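Local coordinates for macro domain-containing protein (Thermosipho africanus, PDB 7OMU) that is of unknown function but joins a DarT-family domain to a macro domain in one chain, the macro domain holding a bound adenosine-5-diphosphoribose, at residues A[67-75]-A[129-138]; A[81-92]-A[167-177]. The protein carries 1 engineered substitution. One frame throughout, in Å; residues are numbered along the deposited sequence.

Contact 1 (A[67-75]-A[129-138]); sequences KRKSRLLAD and AASSETQIYR
In the DarT-family domain, Arg71, just past the end of helix 62-70, reaches over to the loop 129-135 that leads into edge strand 136-138. The edge of its guanidinium is turned to the carbonyl oxygens of Ala130, Ser131 and Thr134. NE donates to Ala130 O at 3.2 Å, with an N-H...O angle of 141°. The oxygen lies in the guanidinium plane, but NE stands well above the carbonyl plane of Ala130. NH2 gives a straighter but weak bond to Ser131 O at 3.4 Å. Ala129 O lies over one face of the group. Thr134 O has a poor angle for a bond. CG of Arg71 is anti to the backbone N (chi1 -173°), and the chain then turns at CB-CG and again, less sharply, at CG-CD; this brings NE to the loop. NH1 turns back to make a weak bond to Leu72 O, so the group is tied to both segments.

Ala130 packs its CB against the aliphatic parts of two helix residues. Arg68 CD is 3.7 Å from Ala130 CB, and Lys67 CD is 4.0 Å from it. Further along, Ile136 points at 67-75 from the sheet, beside Leu123 and Thr125 of strand 123-125. Leu73 and Ile136 meet at about a right angle. At the exposed end of the contact Asp75 and Arg138 form a long, weak salt bridge. The stronger partner of Arg138 is Glu141, which takes its NE. The carboxylate and guanidinium planes are 65° apart, and Asp75 OD1 sits at the guanidinium edge, 3.4 Å from Arg138 NH1.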
loop_
_atom_site.group_PDB
_atom_site.type_symbol
_atom_site.label_atom_id
_atom_site.label_comp_id
_atom_site.label_asym_id
_atom_site.label_seq_id
_atom_site.Cartn_x
_atom_site.Cartn_y
_atom_site.Cartn_z
ATOM N N LYS A 67 18.264 5.802 15.757
ATOM C CA LYS A 67 18.027 7.028 14.943
ATOM C C LYS A 67 17.048 7.956 15.674
ATOM O O LYS A 67 17.309 9.173 15.708
ATOM C CB LYS A 67 17.483 6.673 13.556
ATOM C CG LYS A 67 17.610 7.786 12.524
ATOM C CD LYS A 67 16.939 7.481 11.198
ATOM C CE LYS A 67 17.477 8.308 10.047
ATOM N NZ LYS A 67 17.139 9.745 10.185
ATOM N N ARG A 68 15.965 7.395 16.225
ATOM C CA ARG A 68 14.864 8.140 16.899
ATOM C C ARG A 68 15.380 8.748 18.210
ATOM O O ARG A 68 15.022 9.908 18.504
ATOM C CB ARG A 68 13.667 7.226 17.186
ATOM C CG ARG A 68 12.997 6.629 15.955
ATOM C CD ARG A 68 12.173 7.640 15.185
ATOM N NE ARG A 68 10.785 7.733 15.611
ATOM C CZ ARG A 68 9.816 6.899 15.241
ATOM N NH1 ARG A 68 10.072 5.872 14.444
ATOM N NH2 ARG A 68 8.584 7.099 15.679
ATOM N N LYS A 69 16.176 7.990 18.970
ATOM C CA LYS A 69 16.785 8.446 20.249
ATOM C C LYS A 69 17.732 9.618 19.970
ATOM O O LYS A 69 17.626 10.642 20.679
ATOM C CB LYS A 69 17.511 7.289 20.939
ATOM C CG LYS A 69 16.589 6.224 21.521
ATOM C CD LYS A 69 17.294 4.953 21.951
ATOM C CE LYS A 69 17.704 4.944 23.409
ATOM N NZ LYS A 69 18.763 3.941 23.676
ATOM N N SER A 70 18.594 9.475 18.958
ATOM C CA SER A 70 19.706 10.403 18.615
ATOM C C SER A 70 19.182 11.747 18.086
ATOM O O SER A 70 19.984 12.705 18.020
ATOM C CB SER A 70 20.641 9.759 17.628
ATOM O OG SER A 70 19.930 9.318 16.482
ATOM N N ARG A 71 17.901 11.818 17.707
ATOM C CA ARG A 71 17.213 13.075 17.302
ATOM C C ARG A 71 16.823 13.865 18.556
ATOM O O ARG A 71 16.048 13.318 19.369
ATOM C CB ARG A 71 15.973 12.747 16.465
ATOM C CG ARG A 71 15.281 13.951 15.845
ATOM C CD ARG A 71 16.082 14.554 14.710
ATOM N NE ARG A 71 15.231 15.151 13.688
ATOM C CZ ARG A 71 14.617 16.327 13.785
ATOM N NH1 ARG A 71 14.739 17.063 14.879
ATOM N NH2 ARG A 71 13.877 16.763 12.777
ATOM N N LEU A 72 17.346 15.089 18.711
ATOM C CA LEU A 72 16.966 16.030 19.808
ATOM C C LEU A 72 16.031 17.108 19.242
ATOM O O LEU A 72 15.983 17.250 18.007
ATOM C CB LEU A 72 18.222 16.624 20.467
ATOM C CG LEU A 72 19.058 17.597 19.631
ATOM C CD1 LEU A 72 18.637 19.049 19.852
ATOM C CD2 LEU A 72 20.539 17.437 19.949
ATOM N N LEU A 73 15.305 17.811 20.120
ATOM C CA LEU A 73 14.262 18.823 19.784
ATOM C C LEU A 73 14.497 20.098 20.604
ATOM O O LEU A 73 15.427 20.103 21.433
ATOM C CB LEU A 73 12.885 18.229 20.098
ATOM C CG LEU A 73 12.483 16.999 19.287
ATOM C CD1 LEU A 73 11.351 16.242 19.965
ATOM C CD2 LEU A 73 12.086 17.399 17.876
ATOM N N ALA A 74 13.673 21.127 20.387
ATOM C CA ALA A 74 13.632 22.371 21.195
ATOM C C ALA A 74 13.180 22.043 22.625
ATOM O O ALA A 74 12.423 21.064 22.789
ATOM C CB ALA A 74 12.716 23.377 20.540
ATOM N N ASP A 75 13.629 22.842 23.605
ATOM C CA ASP A 75 13.218 22.803 25.039
ATOM C C ASP A 75 13.746 21.532 25.717
ATOM O O ASP A 75 12.952 20.836 26.390
ATOM C CB ASP A 75 11.700 22.929 25.214
ATOM C CG ASP A 75 11.127 24.240 24.710
ATOM O OD1 ASP A 75 11.604 24.727 23.664
ATOM O OD2 ASP A 75 10.205 24.765 25.369
ATOM N N ALA A 129 9.477 12.026 11.668
ATOM C CA ALA A 129 10.041 12.764 12.823
ATOM C C ALA A 129 11.566 12.598 12.876
ATOM O O ALA A 129 12.246 13.575 13.239
ATOM C CB ALA A 129 9.398 12.288 14.103
ATOM N N ALA A 130 12.084 11.413 12.534
ATOM C CA ALA A 130 13.526 11.063 12.599
ATOM C C ALA A 130 14.330 11.866 11.566
ATOM O O ALA A 130 15.339 12.480 11.969
ATOM C CB ALA A 130 13.715 9.581 12.395
ATOM N N SER A 131 13.900 11.863 10.296
ATOM C CA SER A 131 14.590 12.514 9.148
ATOM C C SER A 131 14.953 13.970 9.473
ATOM O O SER A 131 14.101 14.677 10.053
ATOM C CB SER A 131 13.758 12.432 7.896
ATOM O OG SER A 131 14.324 13.226 6.858
ATOM N N SER A 132 16.173 14.388 9.099
ATOM C CA SER A 132 16.712 15.771 9.237
ATOM C C SER A 132 15.827 16.760 8.478
ATOM O O SER A 132 15.496 17.818 9.037
ATOM C CB SER A 132 18.125 15.863 8.716
ATOM O OG SER A 132 19.054 15.327 9.639
ATOM N N GLU A 133 15.486 16.415 7.236
ATOM C CA GLU A 133 14.707 17.259 6.298
ATOM C C GLU A 133 13.350 17.624 6.919
ATOM O O GLU A 133 12.841 18.717 6.602
ATOM C CB GLU A 133 14.548 16.517 4.972
ATOM C CG GLU A 133 14.127 17.410 3.818
ATOM C CD GLU A 133 15.269 18.105 3.094
ATOM O OE1 GLU A 133 15.951 18.941 3.725
ATOM O OE2 GLU A 133 15.474 17.802 1.898
ATOM N N THR A 134 12.787 16.759 7.772
ATOM C CA THR A 134 11.465 16.955 8.433
ATOM C C THR A 134 11.546 18.102 9.447
ATOM O O THR A 134 12.584 18.224 10.126
ATOM C CB THR A 134 10.969 15.668 9.109
ATOM O OG1 THR A 134 10.642 14.734 8.082
ATOM C CG2 THR A 134 9.753 15.866 9.990
ATOM N N GLN A 135 10.461 18.875 9.555
ATOM C CA GLN A 135 10.310 20.030 10.473
ATOM C C GLN A 135 9.196 19.744 11.484
ATOM O O GLN A 135 8.043 19.551 11.050
ATOM C CB GLN A 135 9.971 21.287 9.674
ATOM C CG GLN A 135 10.981 21.597 8.583
ATOM C CD GLN A 135 11.170 23.085 8.394
ATOM O OE1 GLN A 135 11.076 23.875 9.335
ATOM N NE2 GLN A 135 11.453 23.482 7.165
ATOM N N ILE A 136 9.535 19.753 12.777
ATOM C CA ILE A 136 8.573 19.618 13.911
ATOM C C ILE A 136 8.186 21.024 14.374
ATOM O O ILE A 136 9.100 21.819 14.655
ATOM C CB ILE A 136 9.177 18.797 15.064
ATOM C CG1 ILE A 136 9.629 17.413 14.600
ATOM C CG2 ILE A 136 8.203 18.707 16.221
ATOM C CD1 ILE A 136 11.080 17.341 14.236
ATOM N N TYR A 137 6.885 21.310 14.426
ATOM C CA TYR A 137 6.311 22.583 14.922
ATOM C C TYR A 137 5.469 22.280 16.161
ATOM O O TYR A 137 4.870 21.197 16.217
ATOM C CB TYR A 137 5.440 23.253 13.855
ATOM C CG TYR A 137 6.076 23.448 12.499
ATOM C CD1 TYR A 137 6.950 24.500 12.258
ATOM C CD2 TYR A 137 5.779 22.600 11.440
ATOM C CE1 TYR A 137 7.524 24.693 11.010
ATOM C CE2 TYR A 137 6.342 22.782 10.186
ATOM C CZ TYR A 137 7.218 23.832 9.971
ATOM O OH TYR A 137 7.786 24.012 8.744
ATOM N N ARG A 138 5.435 23.206 17.122
ATOM C CA ARG A 138 4.475 23.178 18.258
ATOM C C ARG A 138 3.154 23.780 17.772
ATOM O O ARG A 138 3.168 24.473 16.743
ATOM C CB ARG A 138 5.038 23.867 19.509
ATOM C CG ARG A 138 5.574 25.279 19.315
ATOM C CD ARG A 138 6.650 25.623 20.333
ATOM N NE ARG A 138 7.787 26.343 19.771
ATOM C CZ ARG A 138 8.961 26.521 20.375
ATOM N NH1 ARG A 138 9.184 26.028 21.584
ATOM N NH2 ARG A 138 9.921 27.195 19.764
#

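Contact 2 (A[81-92]-A[167-177]); sequences EFANLYFQPRNP and IMAACLVPQCV. Engineered in segment 167-177: Ala170 (natural residue Glu).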
loop_
_atom_site.group_PDB
_atom_site.type_symbol
_atom_site.label_atom_id
_atom_site.label_comp_id
_atom_site.label_asym_id
_atom_site.label_seq_id
_atom_site.Cartn_x
_atom_site.Cartn_y
_atom_site.Cartn_z
ATOM N N GLU A 81 11.120 10.789 23.834
ATOM C CA GLU A 81 10.304 11.227 25.001
ATOM C C GLU A 81 8.828 11.317 24.599
ATOM O O GLU A 81 7.982 11.361 25.508
ATOM C CB GLU A 81 10.774 12.584 25.530
ATOM C CG GLU A 81 12.127 12.546 26.219
ATOM C CD GLU A 81 12.535 13.863 26.860
ATOM O OE1 GLU A 81 11.665 14.511 27.467
ATOM O OE2 GLU A 81 13.717 14.251 26.735
ATOM N N PHE A 82 8.534 11.349 23.296
ATOM C CA PHE A 82 7.164 11.482 22.735
ATOM C C PHE A 82 6.667 10.137 22.195
ATOM O O PHE A 82 7.485 9.219 21.979
ATOM C CB PHE A 82 7.145 12.535 21.623
ATOM C CG PHE A 82 7.479 13.931 22.079
ATOM C CD1 PHE A 82 8.795 14.335 22.206
ATOM C CD2 PHE A 82 6.480 14.840 22.388
ATOM C CE1 PHE A 82 9.104 15.614 22.638
ATOM C CE2 PHE A 82 6.791 16.121 22.816
ATOM C CZ PHE A 82 8.102 16.507 22.937
ATOM N N ALA A 83 5.351 10.043 21.987
ATOM C CA ALA A 83 4.643 8.894 21.380
ATOM C C ALA A 83 4.217 9.285 19.965
ATOM O O ALA A 83 3.542 10.320 19.818
ATOM C CB ALA A 83 3.454 8.514 22.226
ATOM N N ASN A 84 4.593 8.480 18.969
ATOM C CA ASN A 84 4.461 8.812 17.524
ATOM C C ASN A 84 3.093 8.342 17.020
ATOM O O ASN A 84 2.928 7.125 16.793
ATOM C CB ASN A 84 5.618 8.205 16.726
ATOM C CG ASN A 84 5.771 8.791 15.341
ATOM O OD1 ASN A 84 6.623 9.645 15.117
ATOM N ND2 ASN A 84 4.964 8.329 14.404
ATOM N N LEU A 85 2.150 9.276 16.864
ATOM C CA LEU A 85 0.791 9.027 16.311
ATOM C C LEU A 85 0.754 9.501 14.855
ATOM O O LEU A 85 0.718 10.724 14.640
ATOM C CB LEU A 85 -0.240 9.778 17.160
ATOM C CG LEU A 85 -0.201 9.485 18.658
ATOM C CD1 LEU A 85 -1.331 10.198 19.380
ATOM C CD2 LEU A 85 -0.268 7.990 18.921
ATOM N N TYR A 86 0.773 8.572 13.898
ATOM C CA TYR A 86 0.771 8.863 12.439
ATOM C C TYR A 86 -0.611 9.366 12.007
ATOM O O TYR A 86 -1.617 8.891 12.555
ATOM C CB TYR A 86 1.116 7.614 11.624
ATOM C CG TYR A 86 2.511 7.069 11.801
ATOM C CD1 TYR A 86 3.608 7.725 11.267
ATOM C CD2 TYR A 86 2.732 5.877 12.466
ATOM C CE1 TYR A 86 4.892 7.220 11.405
ATOM C CE2 TYR A 86 4.006 5.359 12.615
ATOM C CZ TYR A 86 5.091 6.031 12.081
ATOM O OH TYR A 86 6.347 5.516 12.237
ATOM N N PHE A 87 -0.654 10.277 11.032
ATOM C CA PHE A 87 -1.895 10.689 10.326
ATOM C C PHE A 87 -2.271 9.609 9.312
ATOM O O PHE A 87 -3.476 9.423 9.040
ATOM C CB PHE A 87 -1.701 12.027 9.612
ATOM C CG PHE A 87 -1.477 13.183 10.546
ATOM C CD1 PHE A 87 -2.548 13.788 11.180
ATOM C CD2 PHE A 87 -0.201 13.647 10.804
ATOM C CE1 PHE A 87 -2.345 14.839 12.056
ATOM C CE2 PHE A 87 0.000 14.700 11.681
ATOM C CZ PHE A 87 -1.071 15.299 12.298
ATOM N N GLN A 88 -1.250 8.950 8.755
ATOM C CA GLN A 88 -1.384 7.844 7.779
ATOM C C GLN A 88 -0.539 6.668 8.253
ATOM O O GLN A 88 0.683 6.716 8.165
ATOM C CB GLN A 88 -0.938 8.323 6.396
ATOM C CG GLN A 88 -0.860 7.206 5.368
ATOM C CD GLN A 88 -2.209 6.567 5.163
ATOM O OE1 GLN A 88 -2.566 5.585 5.824
ATOM N NE2 GLN A 88 -2.974 7.150 4.252
ATOM N N PRO A 89 -1.154 5.592 8.788
ATOM C CA PRO A 89 -0.404 4.406 9.211
ATOM C C PRO A 89 -0.005 3.466 8.060
ATOM O O PRO A 89 0.955 2.728 8.231
ATOM C CB PRO A 89 -1.383 3.690 10.152
ATOM C CG PRO A 89 -2.745 4.064 9.607
ATOM C CD PRO A 89 -2.595 5.469 9.056
ATOM N N ARG A 90 -0.743 3.493 6.942
ATOM C CA ARG A 90 -0.437 2.701 5.721
ATOM C C ARG A 90 0.723 3.387 4.996
ATOM O O ARG A 90 0.471 4.033 3.955
ATOM C CB ARG A 90 -1.687 2.586 4.847
ATOM C CG ARG A 90 -1.576 1.582 3.710
ATOM C CD ARG A 90 -2.869 1.540 2.913
ATOM N NE ARG A 90 -2.803 0.678 1.740
ATOM C CZ ARG A 90 -2.196 0.994 0.593
ATOM N NH1 ARG A 90 -1.576 2.159 0.453
ATOM N NH2 ARG A 90 -2.203 0.137 -0.417
ATOM N N ASN A 91 1.942 3.223 5.530
ATOM C CA ASN A 91 3.139 4.053 5.226
ATOM C C ASN A 91 4.397 3.181 5.224
ATOM O O ASN A 91 4.351 2.025 5.634
ATOM C CB ASN A 91 3.232 5.205 6.231
ATOM C CG ASN A 91 3.511 4.738 7.645
ATOM O OD1 ASN A 91 4.360 3.880 7.874
ATOM N ND2 ASN A 91 2.805 5.309 8.606
ATOM N N PRO A 92 5.563 3.707 4.770
ATOM C CA PRO A 92 6.819 2.949 4.751
ATOM C C PRO A 92 7.215 2.171 6.015
ATOM O O PRO A 92 7.875 1.163 5.874
ATOM C CB PRO A 92 7.857 4.060 4.539
ATOM C CG PRO A 92 7.144 5.047 3.663
ATOM C CD PRO A 92 5.727 5.048 4.186
ATOM N N ILE A 167 4.548 11.302 4.175
ATOM C CA ILE A 167 3.398 10.392 4.477
ATOM C C ILE A 167 3.478 9.898 5.930
ATOM O O ILE A 167 2.429 9.522 6.495
ATOM C CB ILE A 167 3.336 9.224 3.477
ATOM C CG1 ILE A 167 2.012 8.472 3.603
ATOM C CG2 ILE A 167 4.533 8.291 3.629
ATOM C CD1 ILE A 167 1.778 7.459 2.515
ATOM N N MET A 168 4.673 9.910 6.523
ATOM C CA MET A 168 4.892 9.532 7.942
ATOM C C MET A 168 4.870 10.782 8.826
ATOM O O MET A 168 5.419 10.725 9.940
ATOM C CB MET A 168 6.224 8.796 8.091
ATOM C CG MET A 168 6.203 7.461 7.405
ATOM S SD MET A 168 7.663 6.490 7.759
ATOM C CE MET A 168 8.775 7.120 6.500
ATOM N N ALA A 169 4.249 11.867 8.355
ATOM C CA ALA A 169 3.852 13.016 9.198
ATOM C C ALA A 169 3.069 12.459 10.385
ATOM O O ALA A 169 2.325 11.459 10.195
ATOM C CB ALA A 169 3.030 14.016 8.419
ATOM N N ALA A 170 3.251 13.066 11.558
ATOM C CA ALA A 170 2.774 12.529 12.850
ATOM C C ALA A 170 2.508 13.663 13.840
ATOM O O ALA A 170 3.056 14.772 13.668
ATOM C CB ALA A 170 3.789 11.560 13.405
ATOM N N CYS A 171 1.677 13.358 14.835
ATOM C CA CYS A 171 1.424 14.170 16.047
ATOM C C CYS A 171 2.200 13.544 17.205
ATOM O O CYS A 171 1.892 12.392 17.551
ATOM C CB CYS A 171 -0.067 14.205 16.347
ATOM S SG CYS A 171 -0.452 14.848 17.991
ATOM N N LEU A 172 3.187 14.260 17.750
ATOM C CA LEU A 172 4.053 13.782 18.863
ATOM C C LEU A 172 3.456 14.232 20.202
ATOM O O LEU A 172 3.421 15.449 20.461
ATOM C CB LEU A 172 5.471 14.328 18.678
ATOM C CG LEU A 172 6.127 14.018 17.336
ATOM C CD1 LEU A 172 7.486 14.687 17.245
ATOM C CD2 LEU A 172 6.256 12.521 17.115
ATOM N N VAL A 173 2.983 13.275 21.004
ATOM C CA VAL A 173 2.374 13.501 22.348
ATOM C C VAL A 173 3.415 13.103 23.387
ATOM O O VAL A 173 3.929 11.986 23.341
ATOM C CB VAL A 173 1.070 12.700 22.523
ATOM C CG1 VAL A 173 0.300 13.147 23.749
ATOM C CG2 VAL A 173 0.181 12.780 21.297
ATOM N N PRO A 174 3.768 13.996 24.341
ATOM C CA PRO A 174 4.841 13.710 25.292
ATOM C C PRO A 174 4.444 12.672 26.352
ATOM O O PRO A 174 3.291 12.631 26.734
ATOM C CB PRO A 174 5.136 15.084 25.915
ATOM C CG PRO A 174 3.817 15.827 25.821
ATOM C CD PRO A 174 3.174 15.328 24.543
ATOM N N GLN A 175 5.423 11.859 26.762
ATOM C CA GLN A 175 5.367 10.876 27.878
ATOM C C GLN A 175 4.408 9.734 27.531
ATOM O O GLN A 175 4.911 8.647 27.191
ATOM C CB GLN A 175 4.992 11.555 29.194
ATOM C CG GLN A 175 5.199 10.662 30.410
ATOM C CD GLN A 175 4.990 11.438 31.685
ATOM O OE1 GLN A 175 5.938 11.924 32.298
ATOM N NE2 GLN A 175 3.736 11.576 32.075
ATOM N N CYS A 176 3.093 9.948 27.634
ATOM C CA CYS A 176 2.070 8.889 27.419
ATOM C C CYS A 176 0.821 9.470 26.741
ATOM O O CYS A 176 0.684 10.707 26.666
ATOM C CB CYS A 176 1.713 8.193 28.728
ATOM S SG CYS A 176 0.239 8.862 29.538
ATOM N N VAL A 177 -0.039 8.582 26.245
ATOM C CA VAL A 177 -1.403 8.893 25.733
ATOM C C VAL A 177 -2.404 8.131 26.603
ATOM O O VAL A 177 -2.359 6.882 26.590
ATOM C CB VAL A 177 -1.566 8.509 24.254
ATOM C CG1 VAL A 177 -2.960 8.841 23.748
ATOM C CG2 VAL A 177 -0.509 9.157 23.378
#
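At the end of strand 82-86, Tyr86 meets Met168, in the loop that leads into strand 170-174, and its ring lies between two asparagine amides. The two strands are neighbours in the four-stranded antiparallel sheet of the DarT-family domain. Asn84 ND2 sits over the centre of one face of the Tyr86 ring. Asn91 ND2 sits over the centre of the opposite face. Met168 O approaches the ring at its edge, in plane, and Met168 CB is 3.9 Å from Tyr86 CE1. The two side chains run side by side. Asn91 has other tasks as well. Its ND2 donates to Gln88 O, and its OD1 takes Leu94 N, which makes Asn91 the N-cap of helix 92-99.

Ala83 pairs with Val173 and Leu85 with Cys171, each by two backbone hydrogen bonds. The pairing is extended at one end by Gln175 N to Glu81 O, 2.9 Å, and at the other by a weak bond from Phe87 N to Ala169 O.

One face of the sheet carries Phe82, Asn84, Tyr86, Ala170, Leu172 and Pro174. Phe82 ring atom CE2 comes to 3.7 Å from Pro174 CB. Ala170 is an engineered residue, glutamate in the natural sequence; its CB is 3.6 Å from Asn84 ND2. Ala83, Leu85, Cys171 and Val173 point to the other face, where Leu85 CD1 is 3.6 Å from Val173 CG2. Beyond the strands, Ile167 and Met168 pack on the start of helix 92-99. Met168 bends at its last torsion (chi3 -86°), and its CE methyl ends 3.7 Å from Pro92 CB.

The centres of contact 1 and contact 2 lie about 12 Å apart, on the same side of the chain centre and within the DarT-family domain. Along the chain the segments come in the order 67-75, 81-92, 129-138, 167-177, so the two contacts interleave. They share one antiparallel sheet, ordered 82-86, 170-174, 123-125, 136-138. Contact 2 pairs the first two strands; contact 1 brings helix 62-70 and the residues after it to the other edge strand and its leading loop. The contacts also touch directly, on the sheet face carrying Phe82, Asn84 and Leu172: Leu73 CD1 packs 3.5 Å from Phe82 CE1, Arg68 meets Asn84, and Ile136 meets Leu172.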